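Local coordinates for protein beta-glucuronidase (Dictyoglomus thermophilum, PDB 6XXW) that probably hydrolyses beta-D-glucuronides, as expected of a family 2 glycoside hydrolase, and may bind carbohydrate through its sugar-binding domain, at residues M278-R283 against N404-I409; K297-F301 against V544-H548; G333-F337 against Y355-V359; S336-H341 against E547-N551. All blocks are in the same frame, centred on the assembly; numbering follows the deposited sequence.

All four contacts are buried, but they join different parts of the fold. Interaction 1 lies at the boundary between the preceding beta domain and the TIM barrel, where side-chain-to-backbone bonds and a bound TRS molecule dominate. Interactions 2 and 3, with centres about 11 Å apart, pair parallel strands within the barrel: 2 joins its first strand to its last, and 3 its second to its third, both mainly through backbone bonds and aromatic packing. Interaction 4 spans the barrel interior between strand 336-338, used also by interaction 3, and strand 544-550, used also by interaction 2; its chemistry is correspondingly side-chain based, with histidines, arginine, tryptophan and water.

Interaction 1 (M278-R283 against N404-I409). With TRS (2-amino-2-hydroxymethyl-propane-1,3-diol), chain H.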
loop_
_atom_site.group_PDB
_atom_site.type_symbol
_atom_site.label_atom_id
_atom_site.label_comp_id
_atom_site.label_asym_id
_atom_site.label_seq_id
_atom_site.Cartn_x
_atom_site.Cartn_y
_atom_site.Cartn_z
ATOM N N MET A 278 -20.308 34.349 25.024
ATOM C CA MET A 278 -19.388 33.227 24.918
ATOM C C MET A 278 -19.866 32.068 25.783
ATOM O O MET A 278 -20.323 32.270 26.911
ATOM C CB MET A 278 -17.965 33.631 25.321
ATOM C CG MET A 278 -16.953 32.517 25.142
ATOM S SD MET A 278 -15.318 33.037 25.715
ATOM C CE MET A 278 -14.418 31.491 25.518
ATOM N N ASP A 279 -19.769 30.856 25.244
ATOM C CA ASP A 279 -19.992 29.668 26.055
ATOM C C ASP A 279 -18.796 29.443 26.969
ATOM O O ASP A 279 -17.646 29.426 26.512
ATOM C CB ASP A 279 -20.192 28.436 25.171
ATOM C CG ASP A 279 -21.566 28.389 24.510
ATOM O OD1 ASP A 279 -22.523 29.039 24.995
ATOM O OD2 ASP A 279 -21.682 27.671 23.498
ATOM N N ILE A 280 -19.059 29.234 28.258
ATOM C CA ILE A 280 -18.006 28.971 29.229
ATOM C C ILE A 280 -18.353 27.683 29.961
ATOM O O ILE A 280 -19.490 27.218 29.933
ATOM C CB ILE A 280 -17.822 30.126 30.239
ATOM C CG1 ILE A 280 -19.120 30.354 31.022
ATOM C CG2 ILE A 280 -17.365 31.411 29.536
ATOM C CD1 ILE A 280 -18.952 31.315 32.174
ATOM N N GLY A 281 -17.362 27.121 30.628
ATOM C CA GLY A 281 -17.558 25.912 31.413
ATOM C C GLY A 281 -17.079 26.117 32.834
ATOM O O GLY A 281 -16.086 26.805 33.075
ATOM N N ILE A 282 -17.802 25.526 33.775
ATOM C CA ILE A 282 -17.493 25.650 35.194
ATOM C C ILE A 282 -16.670 24.431 35.604
ATOM O O ILE A 282 -17.191 23.313 35.686
ATOM C CB ILE A 282 -18.772 25.773 36.037
ATOM C CG1 ILE A 282 -19.508 27.081 35.722
ATOM C CG2 ILE A 282 -18.441 25.687 37.526
ATOM C CD1 ILE A 282 -20.916 27.142 36.323
ATOM N N ARG A 283 -15.377 24.636 35.861
ATOM C CA ARG A 283 -14.525 23.559 36.349
ATOM C C ARG A 283 -13.312 24.146 37.058
ATOM O O ARG A 283 -12.893 25.272 36.780
ATOM C CB ARG A 283 -14.067 22.633 35.214
ATOM C CG ARG A 283 -12.639 22.898 34.712
ATOM C CD ARG A 283 -12.682 23.940 33.633
ATOM N NE ARG A 283 -11.375 24.273 33.049
ATOM C CZ ARG A 283 -10.500 25.125 33.580
ATOM N NH1 ARG A 283 -10.753 25.712 34.748
ATOM N NH2 ARG A 283 -9.372 25.402 32.935
ATOM N N ASN A 404 -10.179 32.002 28.745
ATOM C CA ASN A 404 -11.572 31.707 29.098
ATOM C C ASN A 404 -12.094 30.370 28.551
ATOM O O ASN A 404 -13.286 30.076 28.709
ATOM C CB ASN A 404 -12.481 32.850 28.638
ATOM C CG ASN A 404 -12.152 34.149 29.349
ATOM O OD1 ASN A 404 -11.779 34.131 30.514
ATOM N ND2 ASN A 404 -12.251 35.271 28.640
ATOM N N HIS A 405 -11.243 29.542 27.944
ATOM C CA HIS A 405 -11.688 28.238 27.458
ATOM C C HIS A 405 -11.628 27.220 28.591
ATOM O O HIS A 405 -10.549 27.014 29.169
ATOM C CB HIS A 405 -10.826 27.765 26.293
ATOM C CG HIS A 405 -11.121 28.457 25.001
ATOM N ND1 HIS A 405 -12.267 28.212 24.271
ATOM C CD2 HIS A 405 -10.425 29.390 24.309
ATOM C CE1 HIS A 405 -12.264 28.964 23.184
ATOM N NE2 HIS A 405 -11.158 29.687 23.183
ATOM N N PRO A 406 -12.733 26.557 28.933
ATOM C CA PRO A 406 -12.649 25.490 29.946
ATOM C C PRO A 406 -11.766 24.322 29.518
ATOM O O PRO A 406 -11.168 23.658 30.376
ATOM C CB PRO A 406 -14.119 25.063 30.130
ATOM C CG PRO A 406 -14.790 25.424 28.826
ATOM C CD PRO A 406 -14.080 26.679 28.338
ATOM N N SER A 407 -11.638 24.082 28.213
ATOM C CA SER A 407 -10.906 22.915 27.730
ATOM C C SER A 407 -9.407 23.019 27.994
ATOM O O SER A 407 -8.749 21.987 28.187
ATOM C CB SER A 407 -11.165 22.716 26.232
ATOM O OG SER A 407 -10.655 23.810 25.464
ATOM N N VAL A 408 -8.838 24.231 27.996
ATOM C CA VAL A 408 -7.422 24.370 28.328
ATOM C C VAL A 408 -7.248 24.160 29.829
ATOM O O VAL A 408 -7.780 24.925 30.647
ATOM C CB VAL A 408 -6.868 25.740 27.908
ATOM C CG1 VAL A 408 -5.375 25.844 28.319
ATOM C CG2 VAL A 408 -7.040 25.999 26.425
ATOM N N ILE A 409 -6.470 23.144 30.203
ATOM C CA ILE A 409 -6.294 22.810 31.609
ATOM C C ILE A 409 -4.846 22.844 32.049
ATOM O O ILE A 409 -4.564 22.526 33.196
ATOM C CB ILE A 409 -6.930 21.445 31.960
ATOM C CG1 ILE A 409 -6.634 20.399 30.886
ATOM C CG2 ILE A 409 -8.443 21.612 32.167
ATOM C CD1 ILE A 409 -5.204 19.986 30.769
HETATM C C TRS H . -13.169 29.079 32.560
HETATM C C1 TRS H . -12.010 29.854 31.961
HETATM C C2 TRS H . -13.849 28.230 31.511
HETATM C C3 TRS H . -12.636 28.185 33.652
HETATM N N TRS H . -14.194 29.985 33.074
HETATM O O1 TRS H . -11.429 30.711 32.921
HETATM O O2 TRS H . -14.898 28.939 30.916
HETATM O O3 TRS H . -13.699 27.417 34.145
#
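Arg283 and Pro406 meet at the junction between the beta domain that ends with strand 273-280 and the TIM barrel, beside a pocket holding a TRS molecule, probably from the crystallisation liquor. The Arg283 guanidinium grips two backbone carbonyls with its edge: NE donates to Pro406 O at 2.8 Å (N-H...O 153°), in the carbonyl plane and on a lone pair, while NH2 donates to Val408 O, also at 2.8 Å and in the guanidinium plane. An unusual first torsion (chi1 100°) and a bend at chi2 turn the chain back to this position, and TRS C3 lies over one guanidinium face. A leucine here would remove both N-H donors and would probably leave Pro406 O without this partner, Val408 O keeping its bond from Arg442. Pro406 CG packs 3.6 Å from Gly281 N. TRS ties the segments together: its O2 accepts from Gly281 N at 3.1 Å and donates to Asn404 O at 3.0 Å, and its O3 donates to Gly281 O. Met278, fully extended (chi1 -176°), lays CE over the His405 ring face, 4.2 Å from the centroid, while His405 ND1 is hydrogen-bonded to Asp353 OD2. Strand 257-268 pairs with 278-280 on one side; helix 346-355 packs against His405 and Pro406, and strand 358-362 flanks strand 408-415.

Interaction 2 (K297-F301 against V544-H548)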
loop_
_atom_site.group_PDB
_atom_site.type_symbol
_atom_site.label_atom_id
_atom_site.label_comp_id
_atom_site.label_asym_id
_atom_site.label_seq_id
_atom_site.Cartn_x
_atom_site.Cartn_y
_atom_site.Cartn_z
ATOM N N LYS A 297 -11.467 15.705 41.445
ATOM C CA LYS A 297 -11.377 14.270 41.232
ATOM C C LYS A 297 -10.093 13.927 40.482
ATOM O O LYS A 297 -9.655 14.707 39.632
ATOM C CB LYS A 297 -12.592 13.754 40.445
ATOM C CG LYS A 297 -13.916 13.967 41.136
ATOM C CD LYS A 297 -15.061 13.462 40.271
ATOM C CE LYS A 297 -15.182 14.274 38.999
ATOM N NZ LYS A 297 -16.349 13.823 38.180
ATOM N N PRO A 298 -9.453 12.782 40.792
ATOM C CA PRO A 298 -8.186 12.422 40.127
ATOM C C PRO A 298 -8.329 12.056 38.657
ATOM O O PRO A 298 -8.839 10.981 38.334
ATOM C CB PRO A 298 -7.695 11.215 40.940
ATOM C CG PRO A 298 -8.925 10.659 41.582
ATOM C CD PRO A 298 -9.791 11.848 41.880
ATOM N N PHE A 299 -7.843 12.917 37.767
ATOM C CA PHE A 299 -7.934 12.700 36.326
ATOM C C PHE A 299 -6.855 11.726 35.844
ATOM O O PHE A 299 -5.774 11.627 36.432
ATOM C CB PHE A 299 -7.781 14.044 35.605
ATOM C CG PHE A 299 -8.191 14.037 34.148
ATOM C CD1 PHE A 299 -9.454 13.618 33.759
ATOM C CD2 PHE A 299 -7.317 14.503 33.175
ATOM C CE1 PHE A 299 -9.836 13.644 32.418
ATOM C CE2 PHE A 299 -7.688 14.523 31.812
ATOM C CZ PHE A 299 -8.940 14.099 31.440
ATOM N N TYR A 300 -7.157 11.013 34.755
ATOM C CA TYR A 300 -6.153 10.250 34.011
ATOM C C TYR A 300 -6.232 10.637 32.541
ATOM O O TYR A 300 -7.259 10.402 31.893
ATOM C CB TYR A 300 -6.333 8.733 34.167
ATOM C CG TYR A 300 -5.162 7.969 33.562
ATOM C CD1 TYR A 300 -5.209 7.485 32.249
ATOM C CD2 TYR A 300 -3.988 7.780 34.290
ATOM C CE1 TYR A 300 -4.117 6.807 31.699
ATOM C CE2 TYR A 300 -2.903 7.112 33.758
ATOM C CZ TYR A 300 -2.959 6.632 32.466
ATOM O OH TYR A 300 -1.855 5.964 31.970
ATOM N N PHE A 301 -5.155 11.227 32.016
ATOM C CA PHE A 301 -5.132 11.638 30.614
ATOM C C PHE A 301 -5.045 10.421 29.708
ATOM O O PHE A 301 -4.139 9.597 29.852
ATOM C CB PHE A 301 -3.929 12.532 30.299
ATOM C CG PHE A 301 -3.962 13.868 30.947
ATOM C CD1 PHE A 301 -3.589 14.018 32.276
ATOM C CD2 PHE A 301 -4.327 14.988 30.221
ATOM C CE1 PHE A 301 -3.604 15.272 32.880
ATOM C CE2 PHE A 301 -4.339 16.252 30.825
ATOM C CZ PHE A 301 -3.971 16.380 32.149
ATOM N N VAL A 544 1.938 7.961 37.713
ATOM C CA VAL A 544 1.723 8.293 36.312
ATOM C C VAL A 544 0.239 8.586 36.134
ATOM O O VAL A 544 -0.616 7.732 36.407
ATOM C CB VAL A 544 2.199 7.164 35.381
ATOM C CG1 VAL A 544 1.754 7.415 33.953
ATOM C CG2 VAL A 544 3.734 7.035 35.452
ATOM N N VAL A 545 -0.068 9.811 35.718
ATOM C CA VAL A 545 -1.445 10.280 35.610
ATOM C C VAL A 545 -1.881 10.447 34.161
ATOM O O VAL A 545 -2.947 11.008 33.908
ATOM C CB VAL A 545 -1.651 11.594 36.388
ATOM C CG1 VAL A 545 -1.293 11.398 37.857
ATOM C CG2 VAL A 545 -0.798 12.718 35.779
ATOM N N GLY A 546 -1.081 9.995 33.202
ATOM C CA GLY A 546 -1.462 10.177 31.815
ATOM C C GLY A 546 -0.620 9.461 30.778
ATOM O O GLY A 546 0.579 9.203 30.988
ATOM N N GLU A 547 -1.254 9.137 29.646
ATOM C CA GLU A 547 -0.581 8.540 28.492
ATOM C C GLU A 547 -1.021 9.286 27.238
ATOM O O GLU A 547 -2.214 9.343 26.929
ATOM C CB GLU A 547 -0.877 7.029 28.373
ATOM C CG GLU A 547 -2.365 6.635 28.206
ATOM C CD GLU A 547 -2.638 5.178 28.562
ATOM O OE1 GLU A 547 -3.286 4.474 27.753
ATOM O OE2 GLU A 547 -2.209 4.731 29.653
ATOM N N HIS A 548 -0.065 9.899 26.543
ATOM C CA HIS A 548 -0.319 10.534 25.260
ATOM C C HIS A 548 0.570 9.862 24.221
ATOM O O HIS A 548 1.805 9.935 24.305
ATOM C CB HIS A 548 -0.061 12.046 25.322
ATOM C CG HIS A 548 -1.233 12.851 25.812
ATOM N ND1 HIS A 548 -1.268 14.230 25.753
ATOM C CD2 HIS A 548 -2.413 12.471 26.361
ATOM C CE1 HIS A 548 -2.418 14.664 26.237
ATOM N NE2 HIS A 548 -3.130 13.619 26.622
#
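Tyr300 and Phe301 lie along residues 544-548 where the (beta/alpha)8 barrel closes, the first strand, 297-305, running parallel to the last, 544-550. At the start, Val544 O sits at the edge of the Tyr300 ring, 3.6 Å from CE2. Val545 O then accepts from Phe301 N at 2.9 Å and also receives a CA-H...O contact from Tyr300 CA. Gly546 pairs with Phe301, their CA atoms 4.1 Å apart, and its CA packs over the Tyr300 ring face, 4.0 Å from the centroid; a CB here would run into Phe301 CB. Glu547 N answers with a nearly straight bond to Phe301 O, 2.9 Å long (168°), so that the two backbone bonds bracket the glycine. The carboxylate of Glu547 is reached by Tyr300, whose CG is anti to the backbone N (chi1 -171°), which carries the ring toward strand 544-550. That bond is short: Tyr300 OH donates to Glu547 OE2 at 2.6 Å on the anti side, 24° out of the carboxylate plane. Arg588 salt-bridges the same OE2, and Trp589 bonds OE1, so this buried acid has several partners. His548, whose NE2 is engaged by Ser336, approaches Phe301 obliquely, with His548 NE2 3.9 Å from Phe301 CB.

Interaction 3 (G333-F337 against Y355-V359)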
loop_
_atom_site.group_PDB
_atom_site.type_symbol
_atom_site.label_atom_id
_atom_site.label_comp_id
_atom_site.label_asym_id
_atom_site.label_seq_id
_atom_site.Cartn_x
_atom_site.Cartn_y
_atom_site.Cartn_z
ATOM N N GLY A 333 -12.072 6.896 22.469
ATOM C CA GLY A 333 -12.120 6.972 23.916
ATOM C C GLY A 333 -11.092 7.888 24.533
ATOM O O GLY A 333 -10.801 7.758 25.731
ATOM N N ALA A 334 -10.511 8.791 23.750
ATOM C CA ALA A 334 -9.572 9.755 24.300
ATOM C C ALA A 334 -10.328 10.825 25.068
ATOM O O ALA A 334 -11.485 11.122 24.781
ATOM C CB ALA A 334 -8.751 10.406 23.189
ATOM N N ASN A 335 -9.658 11.418 26.049
ATOM C CA ASN A 335 -10.260 12.514 26.784
ATOM C C ASN A 335 -9.412 13.778 26.745
ATOM O O ASN A 335 -9.769 14.761 27.403
ATOM C CB ASN A 335 -10.536 12.087 28.233
ATOM C CG ASN A 335 -9.272 11.701 28.993
ATOM O OD1 ASN A 335 -8.159 12.073 28.613
ATOM N ND2 ASN A 335 -9.443 10.961 30.092
ATOM N N SER A 336 -8.310 13.786 25.990
ATOM C CA SER A 336 -7.368 14.897 26.070
ATOM C C SER A 336 -6.416 14.883 24.882
ATOM O O SER A 336 -6.190 13.845 24.262
ATOM C CB SER A 336 -6.551 14.836 27.373
ATOM O OG SER A 336 -5.855 13.597 27.496
ATOM N N PHE A 337 -5.820 16.048 24.594
ATOM C CA PHE A 337 -4.643 16.082 23.733
ATOM C C PHE A 337 -3.780 17.280 24.096
ATOM O O PHE A 337 -4.192 18.174 24.836
ATOM C CB PHE A 337 -4.998 16.098 22.231
ATOM C CG PHE A 337 -5.755 17.315 21.777
ATOM C CD1 PHE A 337 -5.086 18.459 21.352
ATOM C CD2 PHE A 337 -7.140 17.292 21.719
ATOM C CE1 PHE A 337 -5.802 19.580 20.913
ATOM C CE2 PHE A 337 -7.857 18.403 21.286
ATOM C CZ PHE A 337 -7.184 19.549 20.880
ATOM N N TYR A 355 -16.915 19.350 23.015
ATOM C CA TYR A 355 -16.790 17.903 23.081
ATOM C C TYR A 355 -16.320 17.405 24.444
ATOM O O TYR A 355 -16.421 16.207 24.715
ATOM C CB TYR A 355 -15.806 17.420 22.005
ATOM C CG TYR A 355 -16.405 17.197 20.628
ATOM C CD1 TYR A 355 -16.829 15.928 20.236
ATOM C CD2 TYR A 355 -16.526 18.243 19.716
ATOM C CE1 TYR A 355 -17.373 15.707 18.977
ATOM C CE2 TYR A 355 -17.063 18.035 18.445
ATOM C CZ TYR A 355 -17.492 16.760 18.087
ATOM O OH TYR A 355 -18.031 16.524 16.836
ATOM N N GLY A 356 -15.793 18.275 25.297
ATOM C CA GLY A 356 -15.278 17.838 26.586
ATOM C C GLY A 356 -13.961 17.103 26.464
ATOM O O GLY A 356 -13.808 15.977 26.947
ATOM N N ILE A 357 -12.999 17.736 25.802
ATOM C CA ILE A 357 -11.654 17.208 25.642
ATOM C C ILE A 357 -10.705 18.155 26.364
ATOM O O ILE A 357 -10.727 19.364 26.121
ATOM C CB ILE A 357 -11.269 17.073 24.156
ATOM C CG1 ILE A 357 -12.228 16.115 23.429
ATOM C CG2 ILE A 357 -9.781 16.664 24.018
ATOM C CD1 ILE A 357 -12.074 14.636 23.813
ATOM N N ALA A 358 -9.899 17.611 27.269
ATOM C CA ALA A 358 -8.960 18.423 28.027
ATOM C C ALA A 358 -7.738 18.700 27.167
ATOM O O ALA A 358 -7.201 17.791 26.529
ATOM C CB ALA A 358 -8.562 17.711 29.321
ATOM N N VAL A 359 -7.293 19.951 27.149
ATOM C CA VAL A 359 -6.228 20.388 26.258
ATOM C C VAL A 359 -5.047 20.893 27.087
ATOM O O VAL A 359 -5.215 21.743 27.968
ATOM C CB VAL A 359 -6.728 21.482 25.297
ATOM C CG1 VAL A 359 -5.586 22.016 24.470
ATOM C CG2 VAL A 359 -7.831 20.922 24.397
HETATM O O HOH W 1 -13.774 12.722 26.613
#
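Backbone bonds between Asn335, Phe337 and Ala358 make this a parallel pairing of strands 336-338 and 358-362, consecutive members of a beta-alpha-beta unit whose helix is 346-355. Ala358 N donates to Asn335 O at 2.9 Å (167°), and Phe337 N to Ala358 O at 2.9 Å, nearly along the C=O axis. A CA-H...O contact, Val359 CA to Phe337 O at 3.3 Å, extends the ladder. Apolar contacts fall on two faces. Ser336 CB and Ala358 CB, 4.0 Å apart, share the face that also carries Phe301. On the other, Phe337 lies alongside Val359, whose CG2 sits over the ring face 4.2 Å from the centroid, while Ile357 CG2 touches Phe337 CD2 at 3.6 Å; the ring gets there with CG between the backbone N and the carbonyl carbon (chi1 64°). Helices 319-332 and 346-355 cover this face through Leu329, Ile348 and Leu349. Ser336 OG donates to Asn335 OD1 at 3.0 Å and accepts from His548 NE2; Asn335 OD1 also receives Lys302 N. A water donates to Gly356 O and, weakly, to Ala334 O. Directional bonds thus set the register and link Asn335 and Ser336 to strands 297-305 and 544-550, while aliphatic groups on Phe337 seal the segments on the helix-covered face.

Interaction 4 (S336-H341 against E547-N551); sequences SFRTSH and EHIWN
Ser336 and His548 face each other across the barrel interior, with His548 NE2 donating to Ser336 OG at 2.9 Å, 6° out of the ring plane. His548, its CG anti to the carbonyl carbon (chi1 -85°), turns its ring inward, with His548 CE1 3.6 Å from Phe337 CA. Farther along, Ser340 OG lies at the edge of the Trp550 ring, 3.2 Å from CZ3, and His341 NE2 comes within 3.3 Å of Trp550 CH2; the His341 and six-membered rings are nearly parallel (16°) but slid apart. One water joins the two halves, accepting from Arg338 NE at 2.7 Å and lying 2.9 Å from His548 ND1 in that ring's plane. A leucine in place of His548 would lack both ring nitrogens, and would probably leave Ser336 OG without this donor and the Arg338 water less firmly held. In the next shell, Glu362 and Glu505 form salt bridges with Arg338, Glu362 also takes His341 ND1, and Lys306 O takes Ser340 OG. Cis peptide bonds link Ser340 to His341 and Trp550 to Asn551. A non-proline cis peptide after a tryptophan on the eighth strand is a known feature of clan GH-A glycosidases, whose substrate pocket opens at this end of the barrel; a bound TRS lies close to Trp550.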
loop_
_atom_site.group_PDB
_atom_site.type_symbol
_atom_site.label_atom_id
_atom_site.label_comp_id
_atom_site.label_asym_id
_atom_site.label_seq_id
_atom_site.Cartn_x
_atom_site.Cartn_y
_atom_site.Cartn_z
ATOM N N SER A 336 -8.310 13.786 25.990
ATOM C CA SER A 336 -7.368 14.897 26.070
ATOM C C SER A 336 -6.416 14.883 24.882
ATOM O O SER A 336 -6.190 13.845 24.262
ATOM C CB SER A 336 -6.551 14.836 27.373
ATOM O OG SER A 336 -5.855 13.597 27.496
ATOM N N PHE A 337 -5.820 16.048 24.594
ATOM C CA PHE A 337 -4.643 16.082 23.733
ATOM C C PHE A 337 -3.780 17.280 24.096
ATOM O O PHE A 337 -4.192 18.174 24.836
ATOM C CB PHE A 337 -4.998 16.098 22.231
ATOM C CG PHE A 337 -5.755 17.315 21.777
ATOM C CD1 PHE A 337 -5.086 18.459 21.352
ATOM C CD2 PHE A 337 -7.140 17.292 21.719
ATOM C CE1 PHE A 337 -5.802 19.580 20.913
ATOM C CE2 PHE A 337 -7.857 18.403 21.286
ATOM C CZ PHE A 337 -7.184 19.549 20.880
ATOM N N ARG A 338 -2.556 17.272 23.580
ATOM C CA ARG A 338 -1.635 18.393 23.698
ATOM C C ARG A 338 -1.538 19.062 22.336
ATOM O O ARG A 338 -1.517 18.382 21.308
ATOM C CB ARG A 338 -0.243 17.926 24.183
ATOM C CG ARG A 338 0.837 19.031 24.189
ATOM C CD ARG A 338 2.125 18.587 24.916
ATOM N NE ARG A 338 2.670 17.348 24.358
ATOM C CZ ARG A 338 3.808 17.256 23.671
ATOM N NH1 ARG A 338 4.559 18.331 23.434
ATOM N NH2 ARG A 338 4.203 16.077 23.229
ATOM N N THR A 339 -1.509 20.397 22.318
ATOM C CA THR A 339 -1.345 21.129 21.062
ATOM C C THR A 339 0.133 21.201 20.674
ATOM O O THR A 339 0.731 22.269 20.537
ATOM C CB THR A 339 -1.953 22.531 21.146
ATOM O OG1 THR A 339 -1.118 23.400 21.929
ATOM C CG2 THR A 339 -3.384 22.507 21.736
ATOM N N SER A 340 0.732 20.029 20.492
ATOM C CA SER A 340 2.084 19.977 19.957
ATOM C C SER A 340 2.117 20.623 18.574
ATOM O O SER A 340 1.261 20.328 17.732
ATOM C CB SER A 340 2.545 18.517 19.904
ATOM O OG SER A 340 1.462 17.651 19.593
ATOM N N HIS A 341 3.062 21.548 18.337
ATOM C CA HIS A 341 3.932 22.168 19.341
ATOM C C HIS A 341 3.785 23.684 19.250
ATOM O O HIS A 341 4.765 24.391 19.043
ATOM C CB HIS A 341 5.407 21.803 19.116
ATOM C CG HIS A 341 5.687 20.330 19.150
ATOM N ND1 HIS A 341 5.555 19.575 20.296
ATOM C CD2 HIS A 341 6.091 19.475 18.180
ATOM C CE1 HIS A 341 5.874 18.320 20.033
ATOM N NE2 HIS A 341 6.199 18.232 18.754
ATOM N N GLU A 547 -1.254 9.137 29.646
ATOM C CA GLU A 547 -0.581 8.540 28.492
ATOM C C GLU A 547 -1.021 9.286 27.238
ATOM O O GLU A 547 -2.214 9.343 26.929
ATOM C CB GLU A 547 -0.877 7.029 28.373
ATOM C CG GLU A 547 -2.365 6.635 28.206
ATOM C CD GLU A 547 -2.638 5.178 28.562
ATOM O OE1 GLU A 547 -3.286 4.474 27.753
ATOM O OE2 GLU A 547 -2.209 4.731 29.653
ATOM N N HIS A 548 -0.065 9.899 26.543
ATOM C CA HIS A 548 -0.319 10.534 25.260
ATOM C C HIS A 548 0.570 9.862 24.221
ATOM O O HIS A 548 1.805 9.935 24.305
ATOM C CB HIS A 548 -0.061 12.046 25.322
ATOM C CG HIS A 548 -1.233 12.851 25.812
ATOM N ND1 HIS A 548 -1.268 14.230 25.753
ATOM C CD2 HIS A 548 -2.413 12.471 26.361
ATOM C CE1 HIS A 548 -2.418 14.664 26.237
ATOM N NE2 HIS A 548 -3.130 13.619 26.622
ATOM N N ILE A 549 -0.051 9.212 23.257
ATOM C CA ILE A 549 0.681 8.563 22.178
ATOM C C ILE A 549 1.056 9.611 21.136
ATOM O O ILE A 549 0.272 10.513 20.826
ATOM C CB ILE A 549 -0.162 7.420 21.571
ATOM C CG1 ILE A 549 -0.259 6.224 22.536
ATOM C CG2 ILE A 549 0.442 6.919 20.248
ATOM C CD1 ILE A 549 -1.249 6.377 23.703
ATOM N N TRP A 550 2.272 9.516 20.609
ATOM C CA TRP A 550 2.698 10.287 19.447
ATOM C C TRP A 550 2.552 9.401 18.216
ATOM O O TRP A 550 3.223 8.370 18.135
ATOM C CB TRP A 550 4.159 10.706 19.591
ATOM C CG TRP A 550 4.583 11.657 18.544
ATOM C CD1 TRP A 550 5.283 11.383 17.403
ATOM C CD2 TRP A 550 4.298 13.051 18.525
ATOM N NE1 TRP A 550 5.463 12.541 16.679
ATOM C CE2 TRP A 550 4.866 13.579 17.348
ATOM C CE3 TRP A 550 3.628 13.911 19.403
ATOM C CZ2 TRP A 550 4.795 14.941 17.026
ATOM C CZ3 TRP A 550 3.546 15.268 19.079
ATOM C CH2 TRP A 550 4.121 15.764 17.900
ATOM N N ASN A 551 1.714 9.794 17.244
ATOM C CA ASN A 551 0.950 11.052 17.166
ATOM C C ASN A 551 -0.490 10.656 16.864
ATOM O O ASN A 551 -0.741 9.493 16.544
ATOM C CB ASN A 551 1.484 11.957 16.042
ATOM C CG ASN A 551 0.813 13.339 15.993
ATOM O OD1 ASN A 551 -0.297 13.502 15.463
ATOM N ND2 ASN A 551 1.508 14.347 16.516
HETATM O O HOH W 2 1.306 15.015 24.682
#